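PDB 4XGN: 3-hydroxyacyl-CoA dehydrogenase from Burkholderia thailandensis, which probably catalyses the NAD-dependent oxidation of 3-hydroxyacyl-CoA to 3-oxoacyl-CoA, as a tetrameric member of the short-chain dehydrogenase family. Local coordinates for residues A27-L32 with A229-L234; E70-A75 with F124-V129; L82-G87 with A135-A140; A92-A97 with A113-V118. One frame throughout, in Å; residues are numbered along the deposited sequence.

Contact 1 of 4, residues A27-L32 with A229-L234; sequences AGTARL and AEYAML
Ala232 presses its methyl into a shallow hollow of helix 24-35, with CB 3.7 Å from Thr29 CA and about as far from Gly28 O. Gly28 presents bare backbone here, and Thr29 CA comes to 4.5 Å from Ala232 CA. Leu32 closes one end of the hollow. Its CG stands anti to the backbone N (chi1 -179°), which sends the CD1 branch across to the other helix. There CD1 lies 3.8 Å from Ala232 CB and 3.7 Å from Met233 N, with the CG of Met233 a little farther off. At the other end Thr29 OG1 sits in the plane of the Tyr231 ring, against the edge made by CD1 and CE1, 3.3 Å from CE1. That oxygen has its polar partner in Leu25 O, one turn back in its own helix. The far end of Tyr231 is held by a hydrogen bond between its OH and Thr151 OG1, and the ring also touches Ile194 and Pro196 of strand 189-196. The axes of the two short helical segments pass 7.9 Å apart at 59°. Helix 24-35 follows the glycine-rich cofactor turn of the Rossmann fold, and the Tyr231 side chain lies about 6 Å from NAD. Behind helix 228-240, Glu230 O accepts a hydrogen bond from Asn241 of the second subunit. Between the helices the join is one of van der Waals fit, while the hydroxyls at its buried end are satisfied by partners outside it.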
loop_
_atom_site.group_PDB
_atom_site.type_symbol
_atom_site.label_atom_id
_atom_site.label_comp_id
_atom_site.label_asym_id
_atom_site.label_seq_id
_atom_site.Cartn_x
_atom_site.Cartn_y
_atom_site.Cartn_z
ATOM N N ALA A 27 -5.523 26.508 10.312
ATOM C CA ALA A 27 -5.155 27.644 11.170
ATOM C C ALA A 27 -3.726 27.457 11.696
ATOM O O ALA A 27 -2.893 28.371 11.646
ATOM C CB ALA A 27 -6.116 27.822 12.325
ATOM N N GLY A 28 -3.406 26.246 12.170
ATOM C CA GLY A 28 -2.074 25.973 12.684
ATOM C C GLY A 28 -1.018 26.123 11.603
ATOM O O GLY A 28 0.076 26.667 11.848
ATOM N N THR A 29 -1.370 25.692 10.392
ATOM C CA THR A 29 -0.503 25.857 9.237
ATOM C C THR A 29 -0.242 27.333 8.923
ATOM O O THR A 29 0.897 27.751 8.698
ATOM C CB THR A 29 -1.065 25.123 8.004
ATOM O OG1 THR A 29 -1.169 23.718 8.316
ATOM C CG2 THR A 29 -0.115 25.237 6.812
ATOM N N ALA A 30 -1.320 28.095 8.905
ATOM C CA ALA A 30 -1.276 29.530 8.674
ATOM C C ALA A 30 -0.351 30.212 9.656
ATOM O O ALA A 30 0.453 31.055 9.260
ATOM C CB ALA A 30 -2.686 30.126 8.743
ATOM N N ARG A 31 -0.450 29.851 10.930
ATOM C CA ARG A 31 0.355 30.443 11.964
ATOM C C ARG A 31 1.820 30.159 11.724
ATOM O O ARG A 31 2.660 31.081 11.780
ATOM C CB ARG A 31 -0.051 29.970 13.349
ATOM C CG ARG A 31 -1.414 30.434 13.793
ATOM C CD ARG A 31 -1.710 29.889 15.186
ATOM N NE ARG A 31 -3.071 30.186 15.563
ATOM C CZ ARG A 31 -3.516 31.341 15.993
ATOM N NH1 ARG A 31 -2.710 32.397 16.133
ATOM N NH2 ARG A 31 -4.801 31.440 16.285
ATOM N N LEU A 32 2.139 28.895 11.453
ATOM C CA LEU A 32 3.524 28.498 11.331
ATOM C C LEU A 32 4.157 29.143 10.113
ATOM O O LEU A 32 5.302 29.603 10.209
ATOM C CB LEU A 32 3.672 26.960 11.296
ATOM C CG LEU A 32 5.105 26.425 11.196
ATOM C CD1 LEU A 32 5.185 25.042 11.808
ATOM C CD2 LEU A 32 5.589 26.217 9.772
ATOM N N ALA A 229 0.243 22.287 15.227
ATOM C CA ALA A 229 1.610 22.658 14.921
ATOM C C ALA A 229 2.418 21.531 14.311
ATOM O O ALA A 229 3.372 21.769 13.542
ATOM C CB ALA A 229 2.319 23.199 16.163
ATOM N N GLU A 230 2.105 20.307 14.703
ATOM C CA GLU A 230 2.861 19.147 14.228
ATOM C C GLU A 230 2.491 18.805 12.795
ATOM O O GLU A 230 3.338 18.335 12.024
ATOM C CB GLU A 230 2.646 17.980 15.176
ATOM C CG GLU A 230 3.273 18.298 16.529
ATOM C CD GLU A 230 2.844 17.417 17.681
ATOM O OE1 GLU A 230 1.715 16.871 17.732
ATOM O OE2 GLU A 230 3.688 17.299 18.615
ATOM N N TYR A 231 1.218 18.990 12.444
ATOM C CA TYR A 231 0.811 18.940 11.077
ATOM C C TYR A 231 1.527 20.002 10.254
ATOM O O TYR A 231 2.093 19.763 9.185
ATOM C CB TYR A 231 -0.727 19.084 10.970
ATOM C CG TYR A 231 -1.212 19.202 9.537
ATOM C CD1 TYR A 231 -1.300 20.417 8.930
ATOM C CD2 TYR A 231 -1.597 18.073 8.788
ATOM C CE1 TYR A 231 -1.711 20.524 7.616
ATOM C CE2 TYR A 231 -2.028 18.179 7.476
ATOM C CZ TYR A 231 -2.075 19.424 6.891
ATOM O OH TYR A 231 -2.494 19.591 5.583
ATOM N N ALA A 232 1.514 21.219 10.800
ATOM C CA ALA A 232 2.120 22.312 10.132
ATOM C C ALA A 232 3.617 22.160 9.927
ATOM O O ALA A 232 4.105 22.541 8.887
ATOM C CB ALA A 232 1.846 23.581 10.897
ATOM N N MET A 233 4.300 21.534 10.874
ATOM C CA MET A 233 5.714 21.254 10.728
ATOM C C MET A 233 5.975 20.375 9.514
ATOM O O MET A 233 6.954 20.605 8.783
ATOM C CB MET A 233 6.250 20.484 11.945
ATOM C CG MET A 233 6.484 21.256 13.231
ATOM S SD MET A 233 6.894 19.999 14.501
ATOM C CE MET A 233 8.277 19.278 13.667
ATOM N N LEU A 234 5.113 19.354 9.308
ATOM C CA LEU A 234 5.287 18.501 8.156
ATOM C C LEU A 234 4.985 19.231 6.859
ATOM O O LEU A 234 5.652 19.025 5.846
ATOM C CB LEU A 234 4.430 17.232 8.275
ATOM C CG LEU A 234 4.597 16.171 7.174
ATOM C CD1 LEU A 234 6.024 15.750 6.969
ATOM C CD2 LEU A 234 3.668 15.017 7.488
#

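Contact 2 of 4, residues E70-A75 with F124-V129; sequences EDAQAA and FNMIRV
Ala72 is the bump here: its CB enters a hollow on helix 109-135 walled by Asn125, Met126 and Val129, one helical turn's worth of side chains. Within it the methyl lies 3.5 Å from Asn125 ND2, 3.6 Å from Met126 SD and 4.0 Å from Val129 CG2. Met126 makes the curved wall. Bent at chi2 (-57°) and again at chi3, it curls under helix 69-82 and lays CE 4.1 Å from Ala75 CB. The other branch of Val129, CG1, rests against Gln73 CA at 4.1 Å, beside the solvent-exposed Gln73 side chain. The fit joins neighbouring helices on one side of the parallel Rossmann sheet, the axes of the two segments 9.2 Å apart and 45° from parallel; Met126 also reaches Leu17 and Leu88 on the strands beneath. The amide wall is stiffened from its own helix: Arg128 approaches Asn125 OD1 side-on with NE and NH2, each 2.9 Å from the oxygen and both in the guanidinium plane. Asn125 ND2 donates to Val66 O in the loop ahead of helix 69-82, so both ends of the amide are held, and Arg128 NH2 also pairs with Glu69. Val129 CG2 lies over one face of the Arg128 guanidinium, off-centre. Across the subunit boundary, Arg128 NH1 bonds His107 O of the third subunit, whose Phe112 stacks on Phe124.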
loop_
_atom_site.group_PDB
_atom_site.type_symbol
_atom_site.label_atom_id
_atom_site.label_comp_id
_atom_site.label_asym_id
_atom_site.label_seq_id
_atom_site.Cartn_x
_atom_site.Cartn_y
_atom_site.Cartn_z
ATOM N N GLU A 70 -16.249 29.552 -8.747
ATOM C CA GLU A 70 -16.022 31.017 -8.553
ATOM C C GLU A 70 -15.263 31.326 -7.270
ATOM O O GLU A 70 -14.474 32.276 -7.255
ATOM C CB GLU A 70 -17.314 31.844 -8.653
ATOM C CG GLU A 70 -17.853 31.915 -10.094
ATOM C CD GLU A 70 -18.614 30.663 -10.523
ATOM O OE1 GLU A 70 -18.751 29.722 -9.680
ATOM O OE2 GLU A 70 -19.139 30.636 -11.705
ATOM N N ASP A 71 -15.485 30.518 -6.225
ATOM C CA ASP A 71 -14.807 30.716 -4.960
ATOM C C ASP A 71 -13.339 30.353 -5.050
ATOM O O ASP A 71 -12.482 31.055 -4.495
ATOM C CB ASP A 71 -15.488 29.951 -3.852
ATOM C CG ASP A 71 -16.873 30.526 -3.494
ATOM O OD1 ASP A 71 -17.371 31.430 -4.224
ATOM O OD2 ASP A 71 -17.487 30.107 -2.495
ATOM N N ALA A 72 -13.056 29.231 -5.705
ATOM C CA ALA A 72 -11.656 28.867 -5.958
ATOM C C ALA A 72 -10.957 29.982 -6.696
ATOM O O ALA A 72 -9.815 30.357 -6.355
ATOM C CB ALA A 72 -11.540 27.520 -6.735
ATOM N N GLN A 73 -11.611 30.499 -7.728
ATOM C CA GLN A 73 -11.017 31.569 -8.547
ATOM C C GLN A 73 -10.737 32.811 -7.733
ATOM O O GLN A 73 -9.664 33.401 -7.849
ATOM C CB GLN A 73 -11.889 31.888 -9.766
ATOM C CG GLN A 73 -11.930 30.752 -10.784
ATOM C CD GLN A 73 -12.985 30.925 -11.867
ATOM O OE1 GLN A 73 -14.033 31.581 -11.681
ATOM N NE2 GLN A 73 -12.740 30.300 -12.997
ATOM N N ALA A 74 -11.681 33.201 -6.885
ATOM C CA ALA A 74 -11.485 34.373 -6.022
ATOM C C ALA A 74 -10.342 34.183 -5.050
ATOM O O ALA A 74 -9.525 35.109 -4.889
ATOM C CB ALA A 74 -12.788 34.708 -5.274
ATOM N N ALA A 75 -10.213 32.967 -4.497
ATOM C CA ALA A 75 -9.217 32.714 -3.478
ATOM C C ALA A 75 -7.854 32.740 -4.136
ATOM O O ALA A 75 -6.931 33.367 -3.612
ATOM C CB ALA A 75 -9.455 31.388 -2.750
ATOM N N PHE A 124 -9.771 18.936 -5.365
ATOM C CA PHE A 124 -9.373 19.015 -6.758
ATOM C C PHE A 124 -9.648 20.394 -7.385
ATOM O O PHE A 124 -8.818 20.895 -8.142
ATOM C CB PHE A 124 -10.025 17.942 -7.639
ATOM C CG PHE A 124 -9.498 17.963 -9.048
ATOM C CD1 PHE A 124 -8.229 17.467 -9.309
ATOM C CD2 PHE A 124 -10.208 18.571 -10.085
ATOM C CE1 PHE A 124 -7.698 17.520 -10.574
ATOM C CE2 PHE A 124 -9.701 18.607 -11.361
ATOM C CZ PHE A 124 -8.430 18.059 -11.621
ATOM N N ASN A 125 -10.773 20.993 -7.039
ATOM C CA ASN A 125 -11.149 22.291 -7.581
ATOM C C ASN A 125 -10.090 23.333 -7.223
ATOM O O ASN A 125 -9.657 24.137 -8.072
ATOM C CB ASN A 125 -12.525 22.702 -7.044
ATOM C CG ASN A 125 -13.060 23.968 -7.654
ATOM O OD1 ASN A 125 -12.855 24.255 -8.832
ATOM N ND2 ASN A 125 -13.748 24.749 -6.848
ATOM N N MET A 126 -9.638 23.286 -5.974
ATOM C CA MET A 126 -8.643 24.237 -5.532
ATOM C C MET A 126 -7.328 23.922 -6.228
ATOM O O MET A 126 -6.652 24.830 -6.669
ATOM C CB MET A 126 -8.474 24.170 -4.035
ATOM C CG MET A 126 -9.697 24.623 -3.273
ATOM S SD MET A 126 -10.340 26.285 -3.578
ATOM C CE MET A 126 -8.949 27.332 -3.291
ATOM N N ILE A 127 -6.967 22.649 -6.348
ATOM C CA ILE A 127 -5.703 22.291 -7.015
ATOM C C ILE A 127 -5.648 22.788 -8.456
ATOM O O ILE A 127 -4.658 23.379 -8.860
ATOM C CB ILE A 127 -5.461 20.758 -6.964
ATOM C CG1 ILE A 127 -5.161 20.293 -5.511
ATOM C CG2 ILE A 127 -4.392 20.301 -7.960
ATOM C CD1 ILE A 127 -5.108 18.793 -5.337
ATOM N N ARG A 128 -6.705 22.587 -9.220
ATOM C CA ARG A 128 -6.628 22.870 -10.632
ATOM C C ARG A 128 -6.480 24.380 -10.861
ATOM O O ARG A 128 -5.741 24.792 -11.751
ATOM C CB ARG A 128 -7.855 22.275 -11.343
ATOM C CG ARG A 128 -9.157 23.018 -11.099
ATOM C CD ARG A 128 -10.427 22.268 -11.487
ATOM N NE ARG A 128 -11.492 23.216 -11.188
ATOM C CZ ARG A 128 -11.924 24.169 -12.023
ATOM N NH1 ARG A 128 -11.601 24.180 -13.309
ATOM N NH2 ARG A 128 -12.733 25.113 -11.556
ATOM N N VAL A 129 -7.157 25.181 -10.036
ATOM C CA VAL A 129 -7.129 26.611 -10.187
ATOM C C VAL A 129 -5.796 27.188 -9.685
ATOM O O VAL A 129 -5.144 28.042 -10.363
ATOM C CB VAL A 129 -8.360 27.277 -9.520
ATOM C CG1 VAL A 129 -8.297 28.792 -9.685
ATOM C CG2 VAL A 129 -9.669 26.768 -10.141
#

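Contact 3 of 4, residues L82-G87 with A135-A140; sequences LGTLRG and AANEPA
Strand 85-90, of the central parallel sheet, meets the loop that follows helix 109-135 through two side chains, Asn137 and Arg86, each of which reaches a backbone carbonyl of the other segment. Asn137 ND2 donates to Leu85 O at 2.8 Å, the bond somewhat bent and the donor tilted 25° from the carbonyl plane. The oxygen of the same amide, OD1, receives a hydrogen bond from a water that in turn accepts from Leu85 N, 3.0 Å away. One carboxamide thus serves both the N-H and the C=O of Leu85, directly and through water. Strand 85-90 lies in the middle of the parallel Rossmann sheet, between 15-19 and 146-151, and the loop leads back into its neighbour 146-151. Arg86 bends at chi2 (-63°) and then runs extended, which carries its guanidinium alongside Asn137 and end-on to Glu138 O. NH1 makes the shorter, straighter bond to Glu138 O, 2.8 Å, while NH2 reaches the same oxygen at 3.3 Å; the acceptor lies in the guanidinium plane. That plane stands 80° from the Asn137 amide. Thr84 CG2 sits over the centre of one guanidinium face, 3.7 Å above it, and Ala140 CB covers the opposite face nearer the rim. A second water at the edge gives a hydrogen bond to Pro139 O and accepts a weak one from Arg86 NH2. Both Arg86 NH1 and Asn137 ND2 also donate to Arg145 O, just ahead of strand 146-151.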
loop_
_atom_site.group_PDB
_atom_site.type_symbol
_atom_site.label_atom_id
_atom_site.label_comp_id
_atom_site.label_asym_id
_atom_site.label_seq_id
_atom_site.Cartn_x
_atom_site.Cartn_y
_atom_site.Cartn_z
ATOM N N LEU A 82 -1.764 39.342 -3.722
ATOM C CA LEU A 82 -0.934 39.513 -2.516
ATOM C C LEU A 82 0.573 39.365 -2.758
ATOM O O LEU A 82 1.365 40.079 -2.126
ATOM C CB LEU A 82 -1.424 38.604 -1.377
ATOM C CG LEU A 82 -0.828 38.741 0.008
ATOM C CD1 LEU A 82 -1.088 40.112 0.592
ATOM C CD2 LEU A 82 -1.388 37.710 0.943
ATOM N N GLY A 83 0.957 38.521 -3.699
ATOM C CA GLY A 83 2.348 38.232 -3.971
ATOM C C GLY A 83 2.488 36.987 -4.819
ATOM O O GLY A 83 1.547 36.618 -5.532
ATOM N N THR A 84 3.632 36.338 -4.752
ATOM C CA THR A 84 3.880 35.173 -5.597
ATOM C C THR A 84 3.361 33.935 -4.869
ATOM O O THR A 84 3.830 33.588 -3.790
ATOM C CB THR A 84 5.373 35.021 -5.941
ATOM O OG1 THR A 84 5.775 36.216 -6.605
ATOM C CG2 THR A 84 5.605 33.815 -6.873
ATOM N N LEU A 85 2.364 33.299 -5.470
ATOM C CA LEU A 85 1.697 32.150 -4.842
ATOM C C LEU A 85 2.642 30.966 -5.002
ATOM O O LEU A 85 2.859 30.543 -6.129
ATOM C CB LEU A 85 0.385 31.881 -5.529
ATOM C CG LEU A 85 -0.364 30.579 -5.152
ATOM C CD1 LEU A 85 -0.675 30.518 -3.651
ATOM C CD2 LEU A 85 -1.609 30.383 -6.013
ATOM N N ARG A 86 3.235 30.481 -3.906
ATOM C CA ARG A 86 4.154 29.323 -3.965
ATOM C C ARG A 86 3.591 28.064 -3.355
ATOM O O ARG A 86 4.173 26.989 -3.584
ATOM C CB ARG A 86 5.494 29.610 -3.270
ATOM C CG ARG A 86 6.360 30.593 -3.990
ATOM C CD ARG A 86 6.789 30.094 -5.372
ATOM N NE ARG A 86 7.852 30.988 -5.877
ATOM C CZ ARG A 86 8.240 31.081 -7.143
ATOM N NH1 ARG A 86 7.690 30.359 -8.118
ATOM N NH2 ARG A 86 9.198 31.953 -7.427
ATOM N N GLY A 87 2.494 28.159 -2.584
ATOM C CA GLY A 87 1.928 26.958 -1.979
ATOM C C GLY A 87 0.456 27.012 -1.776
ATOM O O GLY A 87 -0.104 28.089 -1.492
ATOM N N ALA A 135 1.613 27.692 -12.478
ATOM C CA ALA A 135 2.275 27.349 -13.743
ATOM C C ALA A 135 2.798 28.611 -14.478
ATOM O O ALA A 135 3.722 28.525 -15.283
ATOM C CB ALA A 135 1.311 26.600 -14.638
ATOM N N ALA A 136 2.204 29.758 -14.173
ATOM C CA ALA A 136 2.614 31.020 -14.736
ATOM C C ALA A 136 3.747 31.697 -13.980
ATOM O O ALA A 136 4.286 32.721 -14.460
ATOM C CB ALA A 136 1.400 31.943 -14.845
ATOM N N ASN A 137 4.145 31.175 -12.815
ATOM C CA ASN A 137 5.216 31.773 -12.059
ATOM C C ASN A 137 6.530 31.464 -12.755
ATOM O O ASN A 137 6.653 30.481 -13.495
ATOM C CB ASN A 137 5.350 31.185 -10.644
ATOM C CG ASN A 137 4.207 31.554 -9.710
ATOM O OD1 ASN A 137 3.557 32.586 -9.868
ATOM N ND2 ASN A 137 3.966 30.700 -8.711
ATOM N N GLU A 138 7.510 32.306 -12.493
ATOM C CA GLU A 138 8.892 31.949 -12.736
ATOM C C GLU A 138 9.350 30.925 -11.692
ATOM O O GLU A 138 8.952 31.025 -10.541
ATOM C CB GLU A 138 9.759 33.197 -12.691
ATOM C CG GLU A 138 9.418 34.173 -13.811
ATOM C CD GLU A 138 9.642 33.581 -15.203
ATOM O OE1 GLU A 138 10.708 32.940 -15.443
ATOM O OE2 GLU A 138 8.751 33.780 -16.060
ATOM N N PRO A 139 10.160 29.925 -12.094
ATOM C CA PRO A 139 10.663 29.012 -11.071
ATOM C C PRO A 139 11.468 29.688 -9.954
ATOM O O PRO A 139 12.218 30.640 -10.208
ATOM C CB PRO A 139 11.554 28.045 -11.877
ATOM C CG PRO A 139 11.010 28.076 -13.256
ATOM C CD PRO A 139 10.563 29.494 -13.449
ATOM N N ALA A 140 11.294 29.211 -8.727
ATOM C CA ALA A 140 12.201 29.509 -7.630
ATOM C C ALA A 140 13.630 28.973 -7.934
ATOM O O ALA A 140 13.816 28.208 -8.869
ATOM C CB ALA A 140 11.677 28.875 -6.348
HETATM O O HOH W 1 1.747 33.914 -8.334
HETATM O O HOH W 2 11.666 33.248 -8.954
#

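Contact 4 of 4, residues A92-A97 with A113-V118; sequences AGIAPA and AKTITV. With NAD (nicotinamide-adenine-dinucleotide), chain I.
The adenine of NAD has the Ala92 methyl directly over one face, CB 3.5 Å from N3A. On that same side, displaced beyond the rim, Val118 brings CG1 to 3.7 Å from both N6A and N7A. Ile94 CG2 comes to the edge at C8A, close to the ring plane, 4.2 Å away. Ile94 also carries the contact between loop and helix. Its CG1 takes the crowded position between the backbone N and the carbonyl carbon (chi1 50°), so one branch turns to the adenine while CD1 reaches the helix. The Ile94 side chain crosses those of Lys114 and Val118 at about right angles, its CD1 3.9 Å from Lys114 CG and 4.1 Å from Val118 CG2. Farther along the loop, the Pro96 ring meets Thr115 end-on, CG 3.2 Å from OG1; that hydroxyl is bonded to Leu111 O in its own helix. A water donates to both Ala92 O and Val118 O, tying the buried carbonyls together. Gly93 passes close beside the nicotinamide ribose with CA 3.7 Å from O3D, its bare CA letting the sugar lie close. Ala92 and Gly93 match the Ala-Gly end of the Asn-Asn-Ala-Gly motif of classical short-chain dehydrogenases, here with a cysteine in the second place, the turn after the fourth strand of the Rossmann sheet that borders the adenine and ribose of the dinucleotide.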
loop_
_atom_site.group_PDB
_atom_site.type_symbol
_atom_site.label_atom_id
_atom_site.label_comp_id
_atom_site.label_asym_id
_atom_site.label_seq_id
_atom_site.Cartn_x
_atom_site.Cartn_y
_atom_site.Cartn_z
ATOM N N ALA A 92 -9.656 22.238 4.046
ATOM C CA ALA A 92 -11.102 22.226 4.113
ATOM C C ALA A 92 -11.637 20.785 4.026
ATOM O O ALA A 92 -11.290 20.062 3.123
ATOM C CB ALA A 92 -11.692 23.018 2.979
ATOM N N GLY A 93 -12.441 20.402 4.998
ATOM C CA GLY A 93 -12.992 19.063 5.022
ATOM C C GLY A 93 -14.015 18.927 6.114
ATOM O O GLY A 93 -14.047 19.754 7.034
ATOM N N ILE A 94 -14.872 17.897 5.973
ATOM C CA ILE A 94 -15.868 17.518 6.941
ATOM C C ILE A 94 -15.752 15.996 7.129
ATOM O O ILE A 94 -15.275 15.296 6.230
ATOM C CB ILE A 94 -17.312 17.876 6.512
ATOM C CG1 ILE A 94 -17.607 17.377 5.101
ATOM C CG2 ILE A 94 -17.510 19.381 6.548
ATOM C CD1 ILE A 94 -19.040 17.532 4.665
ATOM N N ALA A 95 -16.169 15.517 8.313
ATOM C CA ALA A 95 -16.055 14.084 8.661
ATOM C C ALA A 95 -17.337 13.565 9.324
ATOM O O ALA A 95 -17.335 13.168 10.477
ATOM C CB ALA A 95 -14.858 13.840 9.546
ATOM N N PRO A 96 -18.432 13.534 8.584
ATOM C CA PRO A 96 -19.645 12.937 9.166
ATOM C C PRO A 96 -19.527 11.406 9.285
ATOM O O PRO A 96 -18.546 10.835 8.830
ATOM C CB PRO A 96 -20.770 13.402 8.223
ATOM C CG PRO A 96 -20.101 13.772 6.950
ATOM C CD PRO A 96 -18.641 14.024 7.203
ATOM N N ALA A 97 -20.411 10.797 10.060
ATOM C CA ALA A 97 -20.389 9.363 10.233
ATOM C C ALA A 97 -21.795 8.822 9.954
ATOM O O ALA A 97 -22.798 9.390 10.394
ATOM C CB ALA A 97 -19.977 9.014 11.644
ATOM N N ALA A 113 -22.591 11.941 -0.841
ATOM C CA ALA A 113 -22.277 12.889 -1.891
ATOM C C ALA A 113 -21.686 14.196 -1.353
ATOM O O ALA A 113 -20.672 14.667 -1.908
ATOM C CB ALA A 113 -23.488 13.177 -2.748
ATOM N N LYS A 114 -22.217 14.726 -0.249
ATOM C CA LYS A 114 -21.702 15.982 0.320
ATOM C C LYS A 114 -20.271 15.819 0.810
ATOM O O LYS A 114 -19.415 16.691 0.588
ATOM C CB LYS A 114 -22.568 16.481 1.473
ATOM C CG LYS A 114 -21.979 17.699 2.169
ATOM C CD LYS A 114 -23.012 18.513 2.921
ATOM C CE LYS A 114 -22.340 19.797 3.393
ATOM N NZ LYS A 114 -22.262 20.799 2.285
ATOM N N THR A 115 -20.000 14.687 1.464
ATOM C CA THR A 115 -18.628 14.440 1.970
ATOM C C THR A 115 -17.631 14.396 0.832
ATOM O O THR A 115 -16.535 14.977 0.884
ATOM C CB THR A 115 -18.609 13.111 2.746
ATOM O OG1 THR A 115 -19.553 13.207 3.812
ATOM C CG2 THR A 115 -17.208 12.812 3.313
ATOM N N ILE A 116 -17.996 13.649 -0.202
ATOM C CA ILE A 116 -17.178 13.545 -1.404
ATOM C C ILE A 116 -17.004 14.920 -2.069
ATOM O O ILE A 116 -15.903 15.255 -2.537
ATOM C CB ILE A 116 -17.743 12.484 -2.378
ATOM C CG1 ILE A 116 -17.126 11.130 -2.075
ATOM C CG2 ILE A 116 -17.448 12.810 -3.838
ATOM C CD1 ILE A 116 -17.384 10.550 -0.692
ATOM N N THR A 117 -18.078 15.691 -2.112
ATOM C CA THR A 117 -18.030 17.011 -2.755
ATOM C C THR A 117 -17.107 18.000 -2.055
ATOM O O THR A 117 -16.274 18.655 -2.709
ATOM C CB THR A 117 -19.441 17.575 -3.001
ATOM O OG1 THR A 117 -20.110 16.678 -3.887
ATOM C CG2 THR A 117 -19.357 18.960 -3.592
ATOM N N VAL A 118 -17.186 18.069 -0.734
ATOM C CA VAL A 118 -16.300 18.950 -0.026
ATOM C C VAL A 118 -14.875 18.464 -0.032
ATOM O O VAL A 118 -13.960 19.220 -0.341
ATOM C CB VAL A 118 -16.765 19.184 1.410
ATOM C CG1 VAL A 118 -15.783 20.019 2.192
ATOM C CG2 VAL A 118 -18.131 19.855 1.392
HETATM P PA NAD I . -11.753 21.844 11.443
HETATM O O1A NAD I . -13.205 21.523 11.448
HETATM O O2A NAD I . -11.176 22.475 12.672
HETATM O O5B NAD I . -11.372 22.756 10.180
HETATM C C5B NAD I . -11.936 22.521 8.908
HETATM C C4B NAD I . -12.172 23.873 8.211
HETATM O O4B NAD I . -12.714 23.512 7.046
HETATM C C3B NAD I . -13.243 24.718 8.948
HETATM O O3B NAD I . -12.803 25.974 9.348
HETATM C C2B NAD I . -14.359 24.689 7.888
HETATM O O2B NAD I . -15.262 25.842 8.052
HETATM C C1B NAD I . -13.753 24.563 6.709
HETATM N N9A NAD I . -14.602 24.014 5.697
HETATM C C8A NAD I . -15.502 22.984 5.774
HETATM N N7A NAD I . -16.152 22.846 4.573
HETATM C C5A NAD I . -15.612 23.773 3.793
HETATM C C6A NAD I . -15.857 24.087 2.482
HETATM N N6A NAD I . -16.827 23.530 1.595
HETATM N N1A NAD I . -15.159 25.080 1.910
HETATM C C2A NAD I . -14.214 25.783 2.607
HETATM N N3A NAD I . -13.950 25.464 3.909
HETATM C C4A NAD I . -14.681 24.475 4.467
HETATM O O3 NAD I . -11.125 20.380 11.234
HETATM P PN NAD I . -9.545 20.054 11.010
HETATM O O1N NAD I . -9.217 18.992 12.006
HETATM O O2N NAD I . -8.617 21.258 11.041
HETATM O O5D NAD I . -9.541 19.397 9.529
HETATM C C5D NAD I . -8.584 19.760 8.535
HETATM C C4D NAD I . -8.361 18.686 7.541
HETATM O O4D NAD I . -7.750 17.672 8.224
HETATM C C3D NAD I . -9.685 18.104 6.984
HETATM O O3D NAD I . -9.570 17.765 5.671
HETATM C C2D NAD I . -9.830 16.857 7.901
HETATM O O2D NAD I . -10.770 15.855 7.297
HETATM C C1D NAD I . -8.601 16.392 7.994
HETATM N N1N NAD I . -8.258 15.508 9.101
HETATM C C2N NAD I . -8.465 15.832 10.421
HETATM C C3N NAD I . -8.126 14.967 11.454
HETATM C C7N NAD I . -8.382 15.265 12.901
HETATM O O7N NAD I . -8.281 14.373 13.710
HETATM N N7N NAD I . -8.699 16.583 13.323
HETATM C C4N NAD I . -7.531 13.733 11.116
HETATM C C5N NAD I . -7.289 13.423 9.802
HETATM C C6N NAD I . -7.641 14.303 8.801
HETATM O O HOH W 3 -11.278 20.078 0.335
#

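How the contacts relate
All four contacts pack around one seven-stranded parallel Rossmann sheet. Contact 1 joins helices 24-35 and 228-240, from near the two ends of the chain, and its sequence span encloses the others. Contacts 2 and 4 share helix 109-135, with centres about 17 Å apart, and both touch the third subunit. Contact 3 lies past the end of that helix, about 16 Å from contact 2 between centres; the segments of these two alternate along the chain. Contacts 3 and 4 lie about 30 Å apart between centres, contact 3 taking in residues 85-87 of strand 85-90 and contact 4 the loop after it. Cofactor binding at contact 4 and subunit contacts at 1, 2 and 4 thus rest on one sheet.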